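Side-chain contact in periplasmic binding protein component of an ABC type zinc uptake transporter (Synechocystis sp., PDB 2OV3), which probably captures zinc ions in the periplasm and delivers them to an ABC-type importer for uptake into the cell: residues T114-A117 with K118-E122. Sequence-based numbering, arbitrary orientation.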
ATOM      1  N   THR A 114      -4.033   4.367 -14.436  1.00 22.08           N
ATOM      2  CA  THR A 114      -3.988   4.456 -15.888  1.00 20.58           C
ATOM      3  C   THR A 114      -4.066   3.086 -16.529  1.00 20.38           C
ATOM      4  O   THR A 114      -4.639   2.910 -17.608  1.00 20.45           O
ATOM      5  CB  THR A 114      -2.697   5.151 -16.354  1.00 19.04           C
ATOM      6  OG1 THR A 114      -2.639   6.461 -15.785  1.00 14.87           O
ATOM      7  CG2 THR A 114      -2.665   5.275 -17.865  1.00 18.72           C
ATOM      8  N   THR A 115      -3.485   2.101 -15.869  1.00 22.65           N
ATOM      9  CA  THR A 115      -3.538   0.757 -16.403  1.00 23.76           C
ATOM     10  C   THR A 115      -4.931   0.183 -16.180  1.00 24.50           C
ATOM     11  O   THR A 115      -5.444  -0.551 -17.021  1.00 24.10           O
ATOM     12  CB  THR A 115      -2.497  -0.134 -15.734  1.00 25.40           C
ATOM     13  OG1 THR A 115      -1.185   0.368 -16.038  1.00 25.49           O
ATOM     14  CG2 THR A 115      -2.625  -1.565 -16.240  1.00 22.84           C
ATOM     15  N   ILE A 116      -5.550   0.534 -15.056  1.00 24.55           N
ATOM     16  CA  ILE A 116      -6.887   0.026 -14.762  1.00 25.98           C
ATOM     17  C   ILE A 116      -7.902   0.549 -15.761  1.00 25.50           C
ATOM     18  O   ILE A 116      -8.688  -0.211 -16.324  1.00 25.32           O
ATOM     19  CB  ILE A 116      -7.378   0.460 -13.382  1.00 26.49           C
ATOM     20  CG1 ILE A 116      -6.399  -0.001 -12.301  1.00 25.60           C
ATOM     21  CG2 ILE A 116      -8.777  -0.082 -13.152  1.00 26.95           C
ATOM     22  CD1 ILE A 116      -5.984  -1.433 -12.431  1.00 27.15           C
ATOM     23  N   ALA A 117      -7.883   1.865 -15.943  1.00 25.55           N
ATOM     24  CA  ALA A 117      -8.784   2.549 -16.857  1.00 25.65           C
ATOM     25  C   ALA A 117      -8.644   1.970 -18.260  1.00 25.41           C
ATOM     26  O   ALA A 117      -9.629   1.550 -18.871  1.00 23.22           O
ATOM     27  CB  ALA A 117      -8.464   4.039 -16.864  1.00 23.26           C
ATOM     28  N   LYS A 118      -7.413   1.942 -18.760  1.00 25.77           N
ATOM     29  CA  LYS A 118      -7.154   1.402 -20.078  1.00 26.97           C
ATOM     30  C   LYS A 118      -7.818   0.029 -20.207  1.00 27.84           C
ATOM     31  O   LYS A 118      -8.498  -0.250 -21.194  1.00 28.00           O
ATOM     32  CB  LYS A 118      -5.648   1.282 -20.301  1.00 29.10           C
ATOM     33  CG  LYS A 118      -5.252   0.843 -21.695  1.00 31.55           C
ATOM     34  CD  LYS A 118      -3.739   0.730 -21.829  1.00 33.83           C
ATOM     35  CE  LYS A 118      -3.348   0.360 -23.254  1.00 36.17           C
ATOM     36  NZ  LYS A 118      -4.032  -0.893 -23.697  1.00 36.57           N
ATOM     37  N   GLU A 119      -7.643  -0.812 -19.194  1.00 27.02           N
ATOM     38  CA  GLU A 119      -8.204  -2.150 -19.213  1.00 28.98           C
ATOM     39  C   GLU A 119      -9.734  -2.195 -19.096  1.00 28.13           C
ATOM     40  O   GLU A 119     -10.374  -3.054 -19.695  1.00 25.17           O
ATOM     41  CB  GLU A 119      -7.547  -2.990 -18.116  1.00 32.80           C
ATOM     42  CG  GLU A 119      -6.034  -3.130 -18.320  1.00 39.37           C
ATOM     43  CD  GLU A 119      -5.680  -3.942 -19.563  1.00 43.84           C
ATOM     44  OE1 GLU A 119      -5.711  -5.193 -19.482  1.00 46.37           O
ATOM     45  OE2 GLU A 119      -5.392  -3.335 -20.623  1.00 45.10           O
ATOM     46  N   LEU A 120     -10.315  -1.275 -18.334  1.00 26.95           N
ATOM     47  CA  LEU A 120     -11.757  -1.227 -18.187  1.00 28.36           C
ATOM     48  C   LEU A 120     -12.401  -0.763 -19.498  1.00 30.87           C
ATOM     49  O   LEU A 120     -13.519  -1.165 -19.834  1.00 31.02           O
ATOM     50  CB  LEU A 120     -12.154  -0.285 -17.040  1.00 26.23           C
ATOM     51  CG  LEU A 120     -11.912  -0.758 -15.596  1.00 25.01           C
ATOM     52  CD1 LEU A 120     -12.279   0.347 -14.614  1.00 22.47           C
ATOM     53  CD2 LEU A 120     -12.743  -2.015 -15.309  1.00 23.37           C
ATOM     54  N   ALA A 121     -11.688   0.078 -20.242  1.00 31.41           N
ATOM     55  CA  ALA A 121     -12.189   0.589 -21.515  1.00 32.03           C
ATOM     56  C   ALA A 121     -12.150  -0.477 -22.598  1.00 33.51           C
ATOM     57  O   ALA A 121     -12.813  -0.351 -23.624  1.00 34.56           O
ATOM     58  CB  ALA A 121     -11.378   1.793 -21.958  1.00 31.94           C
ATOM     59  N   GLU A 122     -11.372  -1.528 -22.378  1.00 34.36           N
ATOM     60  CA  GLU A 122     -11.276  -2.590 -23.361  1.00 35.68           C
ATOM     61  C   GLU A 122     -12.419  -3.572 -23.198  1.00 35.34           C
ATOM     62  O   GLU A 122     -12.882  -4.170 -24.168  1.00 36.04           O
ATOM     63  CB  GLU A 122      -9.950  -3.327 -23.217  1.00 37.36           C
ATOM     64  CG  GLU A 122      -8.730  -2.447 -23.375  1.00 42.78           C
ATOM     65  CD  GLU A 122      -7.446  -3.183 -23.023  1.00 46.39           C
ATOM     66  OE1 GLU A 122      -6.358  -2.559 -23.080  1.00 46.40           O
ATOM     67  OE2 GLU A 122      -7.531  -4.390 -22.686  1.00 48.84           O
TER
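Thr114 O accepts the amide of Lys118 at 3.2 Å from N, the first of four successive i to i+4 bonds that join 114-117 to 118-122 inside helix 106-123. Thr114 OG1 hydrogen-bonds back to Lys110 O. Thr115 O takes Glu119 N and also has that side chain against it: chi1 of -61° sets Glu119 CG beside its own backbone N and unusually close to Thr115 O, at a modelled 2.9 Å whose tightness is doubtful at this resolution. Separately, the bend at chi2 directs the carboxylate, whose OE1 has a long, weak ion pair with Lys78 NZ. Ile116 supplies the apolar part. Its CG2, anti to the backbone N, meets Leu120 CD1 at 3.8 Å, the two side chains running alongside and pointing the same way, while Ile116 O receives Leu120 N. Both residues also pack on Leu16 of helix 10-20. Ala117 O closes the series with Ala121 N at 2.9 Å; Ala117 touches Leu135 of helix 128-153 and Ile19 of helix 10-20. Beyond the backbone ladder, Lys118 NZ forms a salt bridge to Glu122 OE1 (2.9 Å). The modelled approach of Glu119 OE2 to that same OE1 is doubtfully short, but the ammonium lies near both carboxylates and probably eases their mutual repulsion on this polar face, in contrast to the buried Ile116-Leu120 side.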